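Local coordinates for G-protein alpha subunit Galpha7 (Naegleria fowleri, PDB 6NE6) that probably binds and hydrolyses GTP as the alpha subunit of a heterotrimeric G protein, switching between states to relay signals from membrane receptors, at residues A[209-223]-A[256-268]. Numbering follows the deposited sequence.
With EDO (1,2-ethanediol), chain H; EDO (1,2-ethanediol), chain D.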
loop_
_atom_site.group_PDB
_atom_site.type_symbol
_atom_site.label_atom_id
_atom_site.label_comp_id
_atom_site.label_asym_id
_atom_site.label_seq_id
_atom_site.Cartn_x
_atom_site.Cartn_y
_atom_site.Cartn_z
ATOM N N PHE A 209 0.210 -10.206 7.852
ATOM C CA PHE A 209 0.277 -11.561 8.391
ATOM C C PHE A 209 -1.037 -12.002 9.035
ATOM O O PHE A 209 -1.272 -13.207 9.158
ATOM C CB PHE A 209 1.424 -11.676 9.411
ATOM C CG PHE A 209 1.185 -10.953 10.713
ATOM C CD1 PHE A 209 1.616 -9.644 10.882
ATOM C CD2 PHE A 209 0.547 -11.590 11.789
ATOM C CE1 PHE A 209 1.415 -8.972 12.081
ATOM C CE2 PHE A 209 0.345 -10.929 12.992
ATOM C CZ PHE A 209 0.774 -9.622 13.149
ATOM N N ASP A 210 -1.885 -11.067 9.453
ATOM C CA ASP A 210 -3.122 -11.421 10.147
ATOM C C ASP A 210 -4.356 -11.037 9.336
ATOM O O ASP A 210 -5.442 -10.883 9.899
ATOM C CB ASP A 210 -3.164 -10.803 11.553
ATOM C CG ASP A 210 -3.154 -9.274 11.539
ATOM O OD1 ASP A 210 -3.114 -8.679 10.447
ATOM O OD2 ASP A 210 -3.189 -8.653 12.627
ATOM N N GLN A 211 -4.219 -10.926 8.012
ATOM C CA GLN A 211 -5.325 -10.509 7.160
ATOM C C GLN A 211 -5.688 -11.591 6.157
ATOM O O GLN A 211 -4.862 -12.424 5.790
ATOM C CB GLN A 211 -4.980 -9.231 6.398
ATOM C CG GLN A 211 -4.911 -8.004 7.270
ATOM C CD GLN A 211 -4.263 -6.853 6.542
ATOM O OE1 GLN A 211 -3.168 -6.436 6.885
ATOM N NE2 GLN A 211 -4.938 -6.341 5.515
ATOM N N LYS A 212 -6.939 -11.535 5.692
ATOM C CA LYS A 212 -7.459 -12.422 4.658
ATOM C C LYS A 212 -7.402 -11.749 3.286
ATOM O O LYS A 212 -7.537 -10.527 3.165
ATOM C CB LYS A 212 -8.908 -12.808 4.972
ATOM C CG LYS A 212 -9.090 -13.523 6.294
ATOM C CD LYS A 212 -8.296 -14.818 6.308
ATOM C CE LYS A 212 -8.539 -15.642 7.572
ATOM N NZ LYS A 212 -7.686 -16.872 7.531
ATOM N N CYS A 213 -7.261 -12.572 2.246
ATOM C CA CYS A 213 -7.172 -12.054 0.884
ATOM C C CYS A 213 -8.452 -11.350 0.461
ATOM O O CYS A 213 -8.407 -10.287 -0.174
ATOM C CB CYS A 213 -6.877 -13.188 -0.096
ATOM S SG CYS A 213 -5.200 -13.791 0.047
ATOM N N TYR A 214 -9.600 -11.964 0.746
ATOM C CA TYR A 214 -10.899 -11.432 0.362
ATOM C C TYR A 214 -11.889 -11.661 1.488
ATOM O O TYR A 214 -11.714 -12.552 2.328
ATOM C CB TYR A 214 -11.450 -12.112 -0.898
ATOM C CG TYR A 214 -10.571 -11.985 -2.100
ATOM C CD1 TYR A 214 -10.617 -10.850 -2.898
ATOM C CD2 TYR A 214 -9.689 -13.007 -2.450
ATOM C CE1 TYR A 214 -9.804 -10.729 -4.005
ATOM C CE2 TYR A 214 -8.878 -12.897 -3.561
ATOM C CZ TYR A 214 -8.940 -11.756 -4.335
ATOM O OH TYR A 214 -8.125 -11.640 -5.440
ATOM N N GLU A 215 -12.983 -10.903 1.449
ATOM C CA GLU A 215 -13.996 -11.062 2.485
ATOM C C GLU A 215 -14.609 -12.461 2.460
ATOM O O GLU A 215 -14.901 -13.028 3.517
ATOM C CB GLU A 215 -15.074 -9.989 2.339
ATOM C CG GLU A 215 -16.218 -10.105 3.354
ATOM C CD GLU A 215 -15.782 -9.918 4.813
ATOM O OE1 GLU A 215 -14.652 -9.447 5.072
ATOM O OE2 GLU A 215 -16.593 -10.241 5.712
ATOM N N ASP A 216 -14.796 -13.042 1.271
ATOM C CA ASP A 216 -15.431 -14.357 1.140
ATOM C C ASP A 216 -14.415 -15.467 0.890
ATOM O O ASP A 216 -14.671 -16.412 0.137
ATOM C CB ASP A 216 -16.486 -14.331 0.031
ATOM C CG ASP A 216 -15.881 -14.146 -1.358
ATOM O OD1 ASP A 216 -14.819 -13.510 -1.473
ATOM O OD2 ASP A 216 -16.485 -14.625 -2.343
ATOM N N ASP A 217 -13.243 -15.379 1.512
ATOM C CA ASP A 217 -12.215 -16.389 1.342
ATOM C C ASP A 217 -11.425 -16.451 2.642
ATOM O O ASP A 217 -11.310 -15.452 3.354
ATOM C CB ASP A 217 -11.327 -16.057 0.125
ATOM C CG ASP A 217 -10.548 -17.261 -0.391
ATOM O OD1 ASP A 217 -9.564 -17.660 0.266
ATOM O OD2 ASP A 217 -10.914 -17.813 -1.456
ATOM N N SER A 218 -10.920 -17.637 2.973
ATOM C CA SER A 218 -10.149 -17.811 4.201
ATOM C C SER A 218 -8.643 -17.753 3.980
ATOM O O SER A 218 -7.888 -17.843 4.953
ATOM C CB SER A 218 -10.517 -19.142 4.877
ATOM O OG SER A 218 -11.827 -19.087 5.429
ATOM N N THR A 219 -8.186 -17.592 2.740
ATOM C CA THR A 219 -6.750 -17.593 2.464
ATOM C C THR A 219 -6.069 -16.426 3.166
ATOM O O THR A 219 -6.536 -15.287 3.103
ATOM C CB THR A 219 -6.501 -17.516 0.957
ATOM O OG1 THR A 219 -7.167 -18.603 0.298
ATOM C CG2 THR A 219 -5.001 -17.590 0.649
ATOM N N ASN A 220 -4.973 -16.720 3.863
ATOM C CA ASN A 220 -4.200 -15.693 4.543
ATOM C C ASN A 220 -3.350 -14.918 3.544
ATOM O O ASN A 220 -2.726 -15.508 2.659
ATOM C CB ASN A 220 -3.313 -16.342 5.603
ATOM C CG ASN A 220 -2.400 -15.350 6.280
ATOM O OD1 ASN A 220 -1.260 -15.153 5.861
ATOM N ND2 ASN A 220 -2.898 -14.716 7.338
ATOM N N ARG A 221 -3.296 -13.585 3.711
ATOM C CA ARG A 221 -2.597 -12.744 2.738
ATOM C C ARG A 221 -1.104 -13.053 2.685
ATOM O O ARG A 221 -0.509 -13.079 1.601
ATOM C CB ARG A 221 -2.791 -11.262 3.061
ATOM C CG ARG A 221 -4.170 -10.727 2.710
ATOM C CD ARG A 221 -4.172 -9.196 2.666
ATOM N NE ARG A 221 -5.526 -8.687 2.410
ATOM C CZ ARG A 221 -5.803 -7.417 2.135
ATOM N NH1 ARG A 221 -4.819 -6.525 2.070
ATOM N NH2 ARG A 221 -7.059 -7.044 1.913
ATOM N N MET A 222 -0.465 -13.223 3.846
ATOM C CA MET A 222 0.972 -13.463 3.833
ATOM C C MET A 222 1.300 -14.842 3.280
ATOM O O MET A 222 2.293 -15.004 2.558
ATOM C CB MET A 222 1.557 -13.283 5.236
ATOM C CG MET A 222 3.075 -13.397 5.243
ATOM S SD MET A 222 3.825 -12.879 6.798
ATOM C CE MET A 222 3.772 -11.098 6.606
ATOM N N LYS A 223 0.481 -15.852 3.599
ATOM C CA LYS A 223 0.702 -17.170 3.005
ATOM C C LYS A 223 0.577 -17.111 1.495
ATOM O O LYS A 223 1.356 -17.752 0.775
ATOM C CB LYS A 223 -0.267 -18.195 3.586
ATOM C CG LYS A 223 0.047 -18.491 5.042
ATOM C CD LYS A 223 -0.845 -19.563 5.617
ATOM C CE LYS A 223 -0.455 -19.820 7.059
ATOM N NZ LYS A 223 -1.349 -20.828 7.683
ATOM N N LYS A 256 1.114 -3.724 15.209
ATOM C CA LYS A 256 0.248 -4.897 15.337
ATOM C C LYS A 256 0.807 -5.883 16.355
ATOM O O LYS A 256 0.074 -6.391 17.210
ATOM C CB LYS A 256 0.070 -5.583 13.975
ATOM C CG LYS A 256 -0.861 -4.852 13.025
ATOM C CD LYS A 256 -1.171 -5.748 11.816
ATOM C CE LYS A 256 -2.174 -5.091 10.888
ATOM N NZ LYS A 256 -2.604 -6.036 9.811
ATOM N N ILE A 257 2.110 -6.171 16.273
ATOM C CA ILE A 257 2.729 -7.104 17.215
ATOM C C ILE A 257 2.690 -6.536 18.629
ATOM O O ILE A 257 2.320 -7.230 19.585
ATOM C CB ILE A 257 4.173 -7.425 16.789
ATOM C CG1 ILE A 257 4.199 -8.128 15.423
ATOM C CG2 ILE A 257 4.896 -8.217 17.898
ATOM C CD1 ILE A 257 3.654 -9.556 15.419
ATOM N N LYS A 258 3.073 -5.261 18.786
ATOM C CA LYS A 258 3.033 -4.663 20.118
ATOM C C LYS A 258 1.616 -4.630 20.687
ATOM O O LYS A 258 1.439 -4.688 21.906
ATOM C CB LYS A 258 3.626 -3.253 20.089
ATOM C CG LYS A 258 5.135 -3.250 19.857
ATOM C CD LYS A 258 5.735 -1.853 19.973
ATOM C CE LYS A 258 7.258 -1.915 19.873
ATOM N NZ LYS A 258 7.914 -0.578 19.998
ATOM N N ASN A 259 0.597 -4.536 19.831
ATOM C CA ASN A 259 -0.773 -4.428 20.314
ATOM C C ASN A 259 -1.442 -5.775 20.537
ATOM O O ASN A 259 -2.619 -5.808 20.898
ATOM C CB ASN A 259 -1.608 -3.584 19.351
ATOM C CG ASN A 259 -1.277 -2.122 19.458
ATOM O OD1 ASN A 259 -0.700 -1.691 20.455
ATOM N ND2 ASN A 259 -1.644 -1.345 18.445
ATOM N N GLY A 260 -0.730 -6.877 20.336
ATOM C CA GLY A 260 -1.228 -8.185 20.708
ATOM C C GLY A 260 -1.675 -9.099 19.581
ATOM O O GLY A 260 -2.232 -10.158 19.870
ATOM N N SER A 261 -1.467 -8.735 18.312
ATOM C CA SER A 261 -1.756 -9.653 17.215
ATOM C C SER A 261 -0.585 -10.618 17.069
ATOM O O SER A 261 0.538 -10.189 16.789
ATOM C CB SER A 261 -1.992 -8.893 15.908
ATOM O OG SER A 261 -2.448 -9.799 14.895
ATOM N N ARG A 262 -0.837 -11.914 17.260
ATOM C CA ARG A 262 0.238 -12.891 17.426
ATOM C C ARG A 262 0.603 -13.528 16.094
ATOM O O ARG A 262 -0.266 -14.054 15.394
ATOM C CB ARG A 262 -0.177 -13.981 18.416
ATOM C CG ARG A 262 -0.614 -13.458 19.780
ATOM C CD ARG A 262 -1.045 -14.597 20.700
ATOM N NE ARG A 262 0.023 -15.570 20.901
ATOM C CZ ARG A 262 -0.024 -16.839 20.500
ATOM N NH1 ARG A 262 -1.101 -17.311 19.878
ATOM N NH2 ARG A 262 1.007 -17.643 20.728
ATOM N N LEU A 263 1.890 -13.496 15.753
ATOM C CA LEU A 263 2.316 -14.123 14.504
ATOM C C LEU A 263 1.986 -15.612 14.505
ATOM O O LEU A 263 1.598 -16.168 13.471
ATOM C CB LEU A 263 3.812 -13.910 14.294
ATOM C CG LEU A 263 4.386 -14.443 12.989
ATOM C CD1 LEU A 263 3.694 -13.747 11.810
ATOM C CD2 LEU A 263 5.903 -14.198 12.961
ATOM N N ALA A 264 2.106 -16.265 15.667
ATOM C CA ALA A 264 1.894 -17.705 15.770
ATOM C C ALA A 264 0.454 -18.119 15.493
ATOM O O ALA A 264 0.206 -19.306 15.235
ATOM C CB ALA A 264 2.308 -18.204 17.155
ATOM N N ASP A 265 -0.499 -17.185 15.559
ATOM C CA ASP A 265 -1.874 -17.500 15.195
ATOM C C ASP A 265 -2.044 -17.685 13.695
ATOM O O ASP A 265 -3.050 -18.265 13.269
ATOM C CB ASP A 265 -2.826 -16.414 15.704
ATOM C CG ASP A 265 -3.147 -16.571 17.181
ATOM O OD1 ASP A 265 -3.024 -17.701 17.702
ATOM O OD2 ASP A 265 -3.531 -15.574 17.827
ATOM N N THR A 266 -1.102 -17.193 12.890
ATOM C CA THR A 266 -1.017 -17.482 11.463
ATOM C C THR A 266 0.022 -18.543 11.135
ATOM O O THR A 266 -0.239 -19.423 10.312
ATOM C CB THR A 266 -0.664 -16.221 10.673
ATOM O OG1 THR A 266 -1.610 -15.188 10.968
ATOM C CG2 THR A 266 -0.670 -16.527 9.167
ATOM N N PHE A 267 1.212 -18.452 11.724
ATOM C CA PHE A 267 2.322 -19.352 11.412
ATOM C C PHE A 267 2.685 -20.148 12.661
ATOM O O PHE A 267 3.455 -19.681 13.510
ATOM C CB PHE A 267 3.517 -18.567 10.879
ATOM C CG PHE A 267 3.248 -17.893 9.562
ATOM C CD1 PHE A 267 3.328 -18.609 8.379
ATOM C CD2 PHE A 267 2.904 -16.551 9.509
ATOM C CE1 PHE A 267 3.072 -18.003 7.174
ATOM C CE2 PHE A 267 2.651 -15.943 8.301
ATOM C CZ PHE A 267 2.729 -16.675 7.133
ATOM N N GLU A 268 2.151 -21.367 12.753
ATOM C CA GLU A 268 2.372 -22.197 13.931
ATOM C C GLU A 268 3.838 -22.544 14.136
ATOM O O GLU A 268 4.219 -22.913 15.250
ATOM C CB GLU A 268 1.551 -23.481 13.823
ATOM C CG GLU A 268 0.048 -23.257 13.863
ATOM C CD GLU A 268 -0.719 -24.559 14.015
ATOM O OE1 GLU A 268 -0.069 -25.615 14.166
ATOM O OE2 GLU A 268 -1.969 -24.527 13.989
HETATM C C1 EDO H . -15.922 -16.488 4.586
HETATM O O1 EDO H . -16.585 -17.452 5.413
HETATM C C2 EDO H . -14.431 -16.799 4.554
HETATM O O2 EDO H . -14.237 -18.146 4.107
HETATM C C1 EDO D . -7.310 -3.187 1.317
HETATM O O1 EDO D . -6.594 -4.313 0.789
HETATM C C2 EDO D . -8.736 -3.607 1.647
HETATM O O2 EDO D . -8.695 -4.631 2.648
#
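The ring of Phe209 meets Arg262 O and Thr266 OG1 at its edge, while Leu263 CD1 and Ile257 CD1 pack obliquely against it, Ile257 CD1 lying 3.7 Å from Phe209 CZ; Asp210 CG sits above one face, offset toward the rim. A second ring, Phe267, has Thr266 CG2 over one face, also offset toward the rim; Met222 SD approaches it obliquely, 3.6 Å from Phe267 CE2, in a Met-aromatic contact. In this Ras-like P-loop domain of the G-alpha fold, the contact joins two loops: one between strand 199-205 and helix 221-235, the other following helix 250-258. Large apolar side chains suit the inner side, where Leu263 and Phe267 also reach helix 277-291. Asp210 bridges the polar side with both oxygens. Its OD1 offers the syn lone pair to Lys256 NZ at 2.8 Å in a salt bridge, and OD2 takes the Ser261 hydroxyl on its anti side. An extended chain carries Lys256 NZ past the Phe209 ring to Asp210, to Ser207 O and, weakly, to Gln211 OE1. Asn220 suits the N-cap because its OD1 can accept from Lys223 N, in the carbonyl plane; its ND2 meanwhile donates to Phe209 O. With OG1 beside the backbone N (chi1 -55°) and CG2 anti to it, Thr266 lays the methyl against the Asn220 amide and donates from OG1 to Phe209 O at 2.7 Å, from the face opposite Asn220 ND2.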